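Local coordinates for protein xylooligosaccharide oxidase (Myceliophthora thermophila, PDB 5L6G) that oxidises the C1 hydroxyl of xylooligosaccharides and other sugars to lactones, passing the electrons through a bicovalently bound FAD to oxygen and releasing hydrogen peroxide, at residues G167-G170 with F171-S175; G264-E267 with E268-M271; W316-G319 with F320-Y323; L135-I138 with A139-Y143. One frame throughout, in Å; residues are numbered along the deposited sequence.

Contact 1: residues G167-G170 with F171-S175; sequences GGFG and FSSHS. With FAD (flavin-adenine dinucleotide), chain D.
One serine hydroxyl here links a flavin-binding strip of backbone to the start of a helix: S173 OG accepts the amide of G170, with 2.9 Å between N and OG and a nearly straight N-H...O angle of 170°. In return the amide of S173 bonds to G170 O at 3.1 Å and closes a type I beta turn from G170 to S173. With OG placed anti to its own carbonyl carbon (chi1 -76°), S173 can take the G170 amide while OG also bonds to the carbonyl of G177. Its CB lies over one face of the F169 ring, 3.7 Å from the centroid and offset toward the rim, a CH-pi contact.

The backbone of F169 reads the pyrimidine edge of the flavin. Its amide donates to FAD O2 at 3.1 Å, and its carbonyl O accepts from FAD N3 at 2.6 Å, so both bonds hold the isoalloxazine to one residue. G167 and G168 adopt backbone angles that call for glycine, and G168 CA passes 3.6 Å from FAD O2.

The segment runs from the loop after helix 160-165 into helix 173-176. F171 touches the substrate-binding residues T154 and R272, the latter on strand 269-275, while H174 packs against N270 of that strand.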
loop_
_atom_site.group_PDB
_atom_site.type_symbol
_atom_site.label_atom_id
_atom_site.label_comp_id
_atom_site.label_asym_id
_atom_site.label_seq_id
_atom_site.Cartn_x
_atom_site.Cartn_y
_atom_site.Cartn_z
ATOM N N GLY A 167 3.257 3.360 -3.244
ATOM C CA GLY A 167 2.006 3.691 -3.932
ATOM C C GLY A 167 1.044 4.296 -2.919
ATOM O O GLY A 167 1.272 5.419 -2.447
ATOM N N GLY A 168 0.006 3.532 -2.569
ATOM C CA GLY A 168 -0.932 3.912 -1.536
ATOM C C GLY A 168 -2.235 4.415 -2.121
ATOM O O GLY A 168 -2.360 5.582 -2.456
ATOM N N PHE A 169 -3.199 3.507 -2.231
ATOM C CA PHE A 169 -4.456 3.723 -2.910
ATOM C C PHE A 169 -5.595 3.696 -1.884
ATOM O O PHE A 169 -5.690 2.762 -1.063
ATOM C CB PHE A 169 -4.692 2.597 -3.921
ATOM C CG PHE A 169 -5.893 2.829 -4.782
ATOM C CD1 PHE A 169 -7.173 2.485 -4.329
ATOM C CD2 PHE A 169 -5.753 3.399 -6.023
ATOM C CE1 PHE A 169 -8.288 2.720 -5.124
ATOM C CE2 PHE A 169 -6.864 3.645 -6.816
ATOM C CZ PHE A 169 -8.129 3.313 -6.358
ATOM N N GLY A 170 -6.478 4.691 -1.963
ATOM C CA GLY A 170 -7.632 4.732 -1.119
ATOM C C GLY A 170 -8.823 5.415 -1.760
ATOM O O GLY A 170 -8.929 5.524 -2.995
ATOM N N PHE A 171 -9.730 5.848 -0.903
ATOM C CA PHE A 171 -11.004 6.406 -1.333
ATOM C C PHE A 171 -10.954 7.869 -1.765
ATOM O O PHE A 171 -12.000 8.526 -1.933
ATOM C CB PHE A 171 -12.058 6.168 -0.245
ATOM C CG PHE A 171 -12.704 4.806 -0.318
ATOM C CD1 PHE A 171 -13.566 4.480 -1.352
ATOM C CD2 PHE A 171 -12.452 3.854 0.643
ATOM C CE1 PHE A 171 -14.177 3.230 -1.419
ATOM C CE2 PHE A 171 -13.058 2.606 0.586
ATOM C CZ PHE A 171 -13.923 2.298 -0.446
ATOM N N SER A 172 -9.738 8.376 -1.955
ATOM C CA SER A 172 -9.504 9.652 -2.614
ATOM C C SER A 172 -8.645 9.514 -3.859
ATOM O O SER A 172 -8.337 10.511 -4.500
ATOM C CB SER A 172 -8.803 10.623 -1.649
ATOM O OG SER A 172 -9.680 10.958 -0.597
ATOM N N SER A 173 -8.284 8.288 -4.225
ATOM C CA SER A 173 -7.238 8.092 -5.210
ATOM C C SER A 173 -7.706 8.404 -6.623
ATOM O O SER A 173 -6.958 8.975 -7.411
ATOM C CB SER A 173 -6.664 6.680 -5.129
ATOM O OG SER A 173 -5.815 6.594 -4.003
ATOM N N HIS A 174 -8.922 8.023 -6.964
ATOM C CA HIS A 174 -9.453 8.461 -8.245
ATOM C C HIS A 174 -9.432 10.002 -8.345
ATOM O O HIS A 174 -9.066 10.567 -9.395
ATOM C CB HIS A 174 -10.850 7.955 -8.474
ATOM C CG HIS A 174 -11.277 8.059 -9.898
ATOM N ND1 HIS A 174 -12.264 8.917 -10.321
ATOM C CD2 HIS A 174 -10.809 7.440 -11.009
ATOM C CE1 HIS A 174 -12.410 8.798 -11.630
ATOM N NE2 HIS A 174 -11.536 7.912 -12.068
ATOM N N SER A 175 -9.832 10.675 -7.259
ATOM C CA SER A 175 -9.851 12.128 -7.241
ATOM C C SER A 175 -8.471 12.788 -7.171
ATOM O O SER A 175 -8.283 13.869 -7.750
ATOM C CB SER A 175 -10.687 12.637 -6.071
ATOM O OG SER A 175 -11.980 12.077 -6.093
HETATM P PA FAD D . 6.097 -1.819 7.128
HETATM O O1A FAD D . 6.621 -1.065 8.328
HETATM O O2A FAD D . 5.909 -3.293 7.292
HETATM O O5B FAD D . 6.931 -1.447 5.848
HETATM C C5B FAD D . 6.659 -1.967 4.543
HETATM C C4B FAD D . 7.895 -1.854 3.680
HETATM O O4B FAD D . 8.275 -0.480 3.575
HETATM C C3B FAD D . 9.091 -2.585 4.267
HETATM O O3B FAD D . 9.918 -3.044 3.218
HETATM C C2B FAD D . 9.816 -1.507 5.030
HETATM O O2B FAD D . 11.188 -1.797 5.267
HETATM C C1B FAD D . 9.582 -0.309 4.136
HETATM N N9A FAD D . 9.645 0.931 4.912
HETATM C C8A FAD D . 8.940 1.275 5.986
HETATM N N7A FAD D . 9.305 2.501 6.430
HETATM C C5A FAD D . 10.252 2.919 5.590
HETATM C C6A FAD D . 11.087 4.115 5.501
HETATM N N6A FAD D . 10.881 5.076 6.422
HETATM N N1A FAD D . 12.000 4.166 4.509
HETATM C C2A FAD D . 12.164 3.199 3.603
HETATM N N3A FAD D . 11.416 2.055 3.628
HETATM C C4A FAD D . 10.473 1.894 4.596
HETATM N N1 FAD D . -2.532 -0.361 0.964
HETATM C C2 FAD D . -3.170 0.450 0.063
HETATM O O2 FAD D . -2.562 0.792 -0.990
HETATM N N3 FAD D . -4.421 0.913 0.308
HETATM C C4 FAD D . -5.102 0.615 1.440
HETATM O O4 FAD D . -6.268 1.036 1.682
HETATM C C4X FAD D . -4.482 -0.262 2.457
HETATM N N5 FAD D . -5.094 -0.618 3.623
HETATM C C5X FAD D . -4.488 -1.416 4.581
HETATM C C6 FAD D . -5.114 -1.752 5.788
HETATM C C7 FAD D . -4.456 -2.580 6.713
HETATM C C7M FAD D . -5.175 -2.935 7.991
HETATM C C8 FAD D . -3.060 -3.076 6.454
HETATM C C8M FAD D . -2.295 -3.914 7.473
HETATM C C9 FAD D . -2.456 -2.717 5.254
HETATM C C9A FAD D . -3.115 -1.922 4.299
HETATM N N10 FAD D . -2.515 -1.567 3.061
HETATM C C10 FAD D . -3.138 -0.747 2.118
HETATM C "C1'" FAD D . -1.179 -2.022 2.695
HETATM C "C2'" FAD D . -0.114 -1.048 3.088
HETATM O "O2'" FAD D . -0.129 0.009 2.125
HETATM C "C3'" FAD D . 1.204 -1.795 2.975
HETATM O "O3'" FAD D . 1.208 -2.962 3.806
HETATM C "C4'" FAD D . 2.332 -0.850 3.397
HETATM O "O4'" FAD D . 3.521 -1.198 2.674
HETATM C "C5'" FAD D . 2.527 -0.932 4.889
HETATM O "O5'" FAD D . 3.297 0.188 5.333
HETATM P P FAD D . 3.901 0.116 6.790
HETATM O O1P FAD D . 4.839 1.255 7.035
HETATM O O2P FAD D . 2.804 -0.089 7.784
HETATM O O3P FAD D . 4.617 -1.316 6.755
#

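Contact 2: residues G264-E267 with E268-M271; sequences GMPE and EMNM
M265 reaches across a tight turn to touch both M269 and M271, so that one methionine packs against two others within seven residues. In M265 the CG is anti to the backbone N (chi1 -163°) and the chain runs on extended until it bends at chi3, which turns CE back to 3.6 Å from M269 O. Its CG lies 3.8 Å from M269 SD, while its own SD meets the terminal methyl CE of M271 at 3.9 Å; the two partners are thus met at successive atoms of one side chain. M269 and M271 are alike as far as chi2, both extended, but their CE methyls then turn in opposite senses at chi3 (-66° and 49°). Each crosses M265 at a slant.

P266 adds its ring to the same group. Its CG and CD rest on M269 CB, with CG at 3.9 Å, and M269 CE also approaches the ring. The backbone beneath is a type I beta turn from P266 to M269, closed by the bond from M269 N to P266 O at 3.0 Å. E268 folds at chi2, which brings OE1 back to 3.7 Å from P266 CB.

Beyond the turn, W259 of helix 246-261 touches all three methionines, and N270 bonds to L285.

The thioether chains and the proline ring meet by nondirectional van der Waals packing, which implies that the geometry of the turn is set chiefly by the M269 N to P266 O bond, while the carboxylate of E267 is directed outward to a salt bridge with R391.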
loop_
_atom_site.group_PDB
_atom_site.type_symbol
_atom_site.label_atom_id
_atom_site.label_comp_id
_atom_site.label_asym_id
_atom_site.label_seq_id
_atom_site.Cartn_x
_atom_site.Cartn_y
_atom_site.Cartn_z
ATOM N N GLY A 264 -16.653 6.910 -17.651
ATOM C CA GLY A 264 -17.926 6.961 -16.959
ATOM C C GLY A 264 -17.821 7.445 -15.519
ATOM O O GLY A 264 -18.773 7.995 -14.971
ATOM N N MET A 265 -16.676 7.203 -14.895
ATOM C CA MET A 265 -16.483 7.540 -13.481
ATOM C C MET A 265 -15.940 8.951 -13.315
ATOM O O MET A 265 -14.832 9.241 -13.732
ATOM C CB MET A 265 -15.561 6.524 -12.783
ATOM C CG MET A 265 -15.678 6.606 -11.268
ATOM S SD MET A 265 -15.130 5.187 -10.300
ATOM C CE MET A 265 -13.411 5.581 -10.152
ATOM N N PRO A 266 -16.712 9.830 -12.680
ATOM C CA PRO A 266 -16.231 11.199 -12.623
ATOM C C PRO A 266 -15.114 11.353 -11.595
ATOM O O PRO A 266 -14.932 10.485 -10.719
ATOM C CB PRO A 266 -17.489 11.986 -12.259
ATOM C CG PRO A 266 -18.282 11.014 -11.455
ATOM C CD PRO A 266 -18.081 9.710 -12.157
ATOM N N GLU A 267 -14.359 12.435 -11.718
ATOM C CA GLU A 267 -13.204 12.654 -10.861
ATOM C C GLU A 267 -13.545 12.571 -9.377
ATOM O O GLU A 267 -12.753 12.040 -8.609
ATOM C CB GLU A 267 -12.546 14.002 -11.164
ATOM C CG GLU A 267 -11.907 14.079 -12.542
ATOM C CD GLU A 267 -11.081 15.334 -12.750
ATOM O OE1 GLU A 267 -10.767 16.038 -11.759
ATOM O OE2 GLU A 267 -10.735 15.616 -13.915
ATOM N N GLU A 268 -14.725 13.049 -8.991
ATOM C CA GLU A 268 -15.141 13.098 -7.580
ATOM C C GLU A 268 -15.475 11.719 -6.995
ATOM O O GLU A 268 -15.564 11.576 -5.771
ATOM C CB GLU A 268 -16.395 13.971 -7.420
ATOM C CG GLU A 268 -16.207 15.441 -7.761
ATOM C CD GLU A 268 -16.321 15.773 -9.237
ATOM O OE1 GLU A 268 -16.553 14.879 -10.098
ATOM O OE2 GLU A 268 -16.182 16.974 -9.524
ATOM N N MET A 269 -15.680 10.727 -7.861
ATOM C CA MET A 269 -16.091 9.395 -7.449
ATOM C C MET A 269 -14.897 8.462 -7.268
ATOM O O MET A 269 -14.021 8.423 -8.106
ATOM C CB MET A 269 -17.024 8.800 -8.503
ATOM C CG MET A 269 -17.668 7.479 -8.117
ATOM S SD MET A 269 -18.889 6.948 -9.319
ATOM C CE MET A 269 -20.158 8.217 -9.149
ATOM N N ASN A 270 -14.913 7.704 -6.181
ATOM C CA ASN A 270 -13.834 6.802 -5.815
ATOM C C ASN A 270 -14.519 5.540 -5.392
ATOM O O ASN A 270 -15.399 5.586 -4.524
ATOM C CB ASN A 270 -13.028 7.350 -4.641
ATOM C CG ASN A 270 -12.366 8.653 -4.960
ATOM O OD1 ASN A 270 -11.191 8.675 -5.319
ATOM N ND2 ASN A 270 -13.133 9.758 -4.879
ATOM N N MET A 271 -14.174 4.426 -6.024
ATOM C CA MET A 271 -15.029 3.234 -5.931
ATOM C C MET A 271 -14.244 1.950 -6.144
ATOM O O MET A 271 -13.213 1.960 -6.784
ATOM C CB MET A 271 -16.157 3.313 -6.936
ATOM C CG MET A 271 -17.311 2.365 -6.684
ATOM S SD MET A 271 -18.788 2.771 -7.622
ATOM C CE MET A 271 -18.118 2.966 -9.284
#

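Contact 3: residues W316-G319 with F320-Y323; sequences WMEG and FRHY
M317 touches both F320 and R321 on the short alpha helix 316-322, which follows strand 308-314 of the eight-stranded antiparallel sheet.

Backbone bonds of the i to i+4 kind give the helix its frame. F320 N donates to W316 O at 3.2 Å, R321 N to M317 O at 2.8 Å, and H322 N to E318 O at 2.9 Å. Y323 is the first residue to leave helical angles, and its amide makes only a weak bond to F320 O.

Apolar contact is slight: M317, bent at both chi2 and chi3, brings its methyl CE to 4.2 Å from CD2 of the F320 ring. Outside the helix, M317 packs on A139, T140 and Y143 of helix 135-146.

The charged groups cross without a salt bridge. R321 sets its CG anti to the carbonyl carbon (chi1 -63°) and bends at chi3, folding its guanidinium back so that one face lies over E318 CA. The carboxylate and guanidinium planes differ by 38°. E318 OE1 is 4.4 Å from R321 NH2, beyond a salt bridge, and R321 is exposed to solvent, so any attraction is probably modest. The other carboxylate oxygen, OE2, bonds to H314 instead.

Where the chain leaves helical angles, the aromatic rings of neighbouring residues meet: H322 CD2 sits 3.5 Å above the plane of the Y323 ring, over its centre.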
loop_
_atom_site.group_PDB
_atom_site.type_symbol
_atom_site.label_atom_id
_atom_site.label_comp_id
_atom_site.label_asym_id
_atom_site.label_seq_id
_atom_site.Cartn_x
_atom_site.Cartn_y
_atom_site.Cartn_z
ATOM N N TRP A 316 -15.291 15.156 6.477
ATOM C CA TRP A 316 -14.087 14.513 5.990
ATOM C C TRP A 316 -13.606 13.351 6.876
ATOM O O TRP A 316 -13.335 12.261 6.378
ATOM C CB TRP A 316 -12.969 15.541 5.805
ATOM C CG TRP A 316 -11.677 14.900 5.399
ATOM C CD1 TRP A 316 -10.568 14.764 6.161
ATOM C CD2 TRP A 316 -11.386 14.272 4.146
ATOM N NE1 TRP A 316 -9.585 14.103 5.462
ATOM C CE2 TRP A 316 -10.064 13.788 4.219
ATOM C CE3 TRP A 316 -12.115 14.065 2.971
ATOM C CZ2 TRP A 316 -9.449 13.118 3.157
ATOM C CZ3 TRP A 316 -11.507 13.406 1.912
ATOM C CH2 TRP A 316 -10.187 12.925 2.016
ATOM N N MET A 317 -13.500 13.575 8.179
ATOM C CA MET A 317 -12.948 12.546 9.062
ATOM C C MET A 317 -13.939 11.411 9.255
ATOM O O MET A 317 -13.547 10.256 9.423
ATOM C CB MET A 317 -12.558 13.104 10.433
ATOM C CG MET A 317 -11.275 13.916 10.460
ATOM S SD MET A 317 -9.867 13.137 9.674
ATOM C CE MET A 317 -9.590 11.605 10.570
ATOM N N GLU A 318 -15.220 11.737 9.243
ATOM C CA GLU A 318 -16.228 10.708 9.374
ATOM C C GLU A 318 -16.183 9.806 8.134
ATOM O O GLU A 318 -16.393 8.598 8.232
ATOM C CB GLU A 318 -17.595 11.350 9.572
ATOM C CG GLU A 318 -18.699 10.376 9.955
ATOM C CD GLU A 318 -20.060 11.055 10.010
ATOM O OE1 GLU A 318 -20.151 12.153 10.612
ATOM O OE2 GLU A 318 -21.027 10.511 9.434
ATOM N N GLY A 319 -15.896 10.390 6.970
ATOM C CA GLY A 319 -15.706 9.590 5.748
ATOM C C GLY A 319 -14.550 8.618 5.938
ATOM O O GLY A 319 -14.617 7.445 5.554
ATOM N N PHE A 320 -13.470 9.115 6.530
ATOM C CA PHE A 320 -12.324 8.263 6.749
ATOM C C PHE A 320 -12.668 7.156 7.735
ATOM O O PHE A 320 -12.346 6.002 7.483
ATOM C CB PHE A 320 -11.088 9.051 7.214
ATOM C CG PHE A 320 -9.880 8.182 7.411
ATOM C CD1 PHE A 320 -9.206 7.658 6.316
ATOM C CD2 PHE A 320 -9.442 7.840 8.680
ATOM C CE1 PHE A 320 -8.102 6.828 6.484
ATOM C CE2 PHE A 320 -8.328 7.011 8.849
ATOM C CZ PHE A 320 -7.670 6.503 7.746
ATOM N N ARG A 321 -13.342 7.491 8.832
ATOM C CA ARG A 321 -13.718 6.476 9.819
ATOM C C ARG A 321 -14.632 5.417 9.220
ATOM O O ARG A 321 -14.537 4.244 9.563
ATOM C CB ARG A 321 -14.421 7.079 11.030
ATOM C CG ARG A 321 -13.584 8.037 11.845
ATOM C CD ARG A 321 -14.163 8.246 13.241
ATOM N NE ARG A 321 -15.415 8.993 13.224
ATOM C CZ ARG A 321 -15.523 10.321 13.100
ATOM N NH1 ARG A 321 -14.448 11.094 12.977
ATOM N NH2 ARG A 321 -16.728 10.891 13.098
ATOM N N HIS A 322 -15.523 5.841 8.333
ATOM C CA HIS A 322 -16.479 4.920 7.718
ATOM C C HIS A 322 -15.806 3.686 7.099
ATOM O O HIS A 322 -16.308 2.576 7.234
ATOM C CB HIS A 322 -17.279 5.624 6.627
ATOM C CG HIS A 322 -18.306 4.739 5.998
ATOM N ND1 HIS A 322 -19.545 4.527 6.561
ATOM C CD2 HIS A 322 -18.262 3.973 4.885
ATOM C CE1 HIS A 322 -20.225 3.673 5.815
ATOM N NE2 HIS A 322 -19.468 3.325 4.789
ATOM N N TYR A 323 -14.711 3.896 6.376
ATOM C CA TYR A 323 -13.995 2.791 5.716
ATOM C C TYR A 323 -12.756 2.318 6.477
ATOM O O TYR A 323 -11.969 1.511 5.957
ATOM C CB TYR A 323 -13.611 3.185 4.286
ATOM C CG TYR A 323 -14.786 3.177 3.334
ATOM C CD1 TYR A 323 -15.482 1.995 3.080
ATOM C CD2 TYR A 323 -15.198 4.343 2.682
ATOM C CE1 TYR A 323 -16.561 1.973 2.210
ATOM C CE2 TYR A 323 -16.273 4.323 1.806
ATOM C CZ TYR A 323 -16.949 3.140 1.578
ATOM O OH TYR A 323 -18.017 3.073 0.721
#

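Contact 4: residues L135-I138 with A139-Y143; sequences LGHI and ATVLY
Helix 135-146 belongs to the FAD-binding PCMH-type domain, and in its first turns H137 and V141 meet one turn apart. V141 CG2 lies over one face of the imidazole, 3.9 Å from the ring centroid and displaced toward the rim, a CH-pi contact whose shortest approach is 3.5 Å to H137 CE1. The ring is brought there by a chi1 of 179°, with CG anti to the backbone N, and V141 offers the branch that is anti to its own carbonyl carbon. The rotation of the imidazole is further restrained from outside, where ND1 bonds to D330.

The second side-chain pair, I138 and L142, runs side by side in the same direction, with I138 CG2 at 3.8 Å from L142 CD1. Both also touch V118 of strand 118-120.

T140 has a double hold on the carbonyl of G136. Its hydroxyl OG1 donates to G136 O at 2.7 Å and its amide N to the same oxygen at 3.0 Å, the two donors arriving from opposite faces of the carbonyl plane. The hydroxyl of this buried threonine is thereby satisfied within the helix.

The remaining backbone bonds are regular: A139 N to L135 O, V141 N to H137 O at 3.0 Å, and L142 N to I138 O.

I138 and L142 also reach strand 127-129, so the helix packs against two strands of the antiparallel sheet of the flavin domain. Successive i to i+4 amide bonds, with a threonine hydroxyl turned back to the carbonyl one turn earlier, are characteristic of an alpha helix.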
loop_
_atom_site.group_PDB
_atom_site.type_symbol
_atom_site.label_atom_id
_atom_site.label_comp_id
_atom_site.label_asym_id
_atom_site.label_seq_id
_atom_site.Cartn_x
_atom_site.Cartn_y
_atom_site.Cartn_z
ATOM N N LEU A 135 -1.456 6.411 9.226
ATOM C CA LEU A 135 -2.342 7.183 8.377
ATOM C C LEU A 135 -3.431 7.883 9.168
ATOM O O LEU A 135 -3.773 9.001 8.842
ATOM C CB LEU A 135 -2.954 6.306 7.291
ATOM C CG LEU A 135 -1.967 5.612 6.344
ATOM C CD1 LEU A 135 -2.736 4.851 5.267
ATOM C CD2 LEU A 135 -1.007 6.631 5.725
ATOM N N GLY A 136 -3.991 7.213 10.183
ATOM C CA GLY A 136 -5.055 7.795 10.984
ATOM C C GLY A 136 -4.611 9.029 11.747
ATOM O O GLY A 136 -5.337 10.014 11.852
ATOM N N HIS A 137 -3.400 8.978 12.266
ATOM C CA HIS A 137 -2.802 10.115 12.954
ATOM C C HIS A 137 -2.549 11.271 11.996
ATOM O O HIS A 137 -2.844 12.423 12.327
ATOM C CB HIS A 137 -1.490 9.694 13.618
ATOM C CG HIS A 137 -0.781 10.804 14.324
ATOM N ND1 HIS A 137 -1.366 11.553 15.327
ATOM C CD2 HIS A 137 0.462 11.301 14.161
ATOM C CE1 HIS A 137 -0.501 12.449 15.764
ATOM N NE2 HIS A 137 0.620 12.309 15.076
ATOM N N ILE A 138 -1.998 10.952 10.825
ATOM C CA ILE A 138 -1.693 11.975 9.831
ATOM C C ILE A 138 -2.995 12.673 9.425
ATOM O O ILE A 138 -3.092 13.906 9.471
ATOM C CB ILE A 138 -1.021 11.365 8.599
ATOM C CG1 ILE A 138 0.335 10.785 8.979
ATOM C CG2 ILE A 138 -0.875 12.415 7.504
ATOM C CD1 ILE A 138 0.936 9.858 7.964
ATOM N N ALA A 139 -3.987 11.867 9.060
ATOM C CA ALA A 139 -5.264 12.390 8.622
ATOM C C ALA A 139 -5.893 13.278 9.703
ATOM O O ALA A 139 -6.438 14.344 9.413
ATOM C CB ALA A 139 -6.187 11.251 8.249
ATOM N N THR A 140 -5.805 12.842 10.952
ATOM C CA THR A 140 -6.384 13.603 12.064
ATOM C C THR A 140 -5.715 14.960 12.232
ATOM O O THR A 140 -6.382 16.014 12.319
ATOM C CB THR A 140 -6.270 12.796 13.371
ATOM O OG1 THR A 140 -7.019 11.580 13.222
ATOM C CG2 THR A 140 -6.784 13.597 14.569
ATOM N N VAL A 141 -4.395 14.936 12.269
ATOM C CA VAL A 141 -3.643 16.166 12.463
ATOM C C VAL A 141 -3.910 17.144 11.325
ATOM O O VAL A 141 -4.185 18.320 11.581
ATOM C CB VAL A 141 -2.134 15.921 12.605
ATOM C CG1 VAL A 141 -1.397 17.260 12.667
ATOM C CG2 VAL A 141 -1.841 15.118 13.867
ATOM N N LEU A 142 -3.843 16.668 10.080
ATOM C CA LEU A 142 -3.957 17.568 8.948
ATOM C C LEU A 142 -5.324 18.215 8.932
ATOM O O LEU A 142 -5.444 19.404 8.663
ATOM C CB LEU A 142 -3.708 16.859 7.621
ATOM C CG LEU A 142 -2.320 16.248 7.396
ATOM C CD1 LEU A 142 -2.226 15.661 6.003
ATOM C CD2 LEU A 142 -1.187 17.227 7.655
ATOM N N TYR A 143 -6.346 17.413 9.217
ATOM C CA TYR A 143 -7.701 17.911 9.217
ATOM C C TYR A 143 -7.960 18.833 10.422
ATOM O O TYR A 143 -8.486 19.925 10.257
ATOM C CB TYR A 143 -8.724 16.782 9.164
ATOM C CG TYR A 143 -10.118 17.351 9.038
ATOM C CD1 TYR A 143 -10.570 17.863 7.824
ATOM C CD2 TYR A 143 -10.942 17.455 10.140
ATOM C CE1 TYR A 143 -11.828 18.445 7.711
ATOM C CE2 TYR A 143 -12.200 18.041 10.041
ATOM C CZ TYR A 143 -12.643 18.514 8.818
ATOM O OH TYR A 143 -13.898 19.073 8.730
#

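Contact 1 holds the flavin and touches contacts 2 and 3, but not contact 4, whose nearest atoms are about 7 Å away. It meets contact 2 through S175 OG, which lies 2.6 Å from E267 O and 2.9 Å from N270 ND2, both probable hydrogen bonds. Toward contact 3, the F171 and Y323 rings stack, with F171 CE2 3.3 Å from Y323 CG; both side chains also lie about 4 Å from that of the substrate-binding T154, and F171 is about 5 Å from a bound xylose. Contacts 3 and 4, their centres 11 Å apart, join two helices where W316 CD1 comes within 3.5 Å of Y143 CD1. Contacts 2 and 4 do not touch: their nearest atoms are about 14 Å apart.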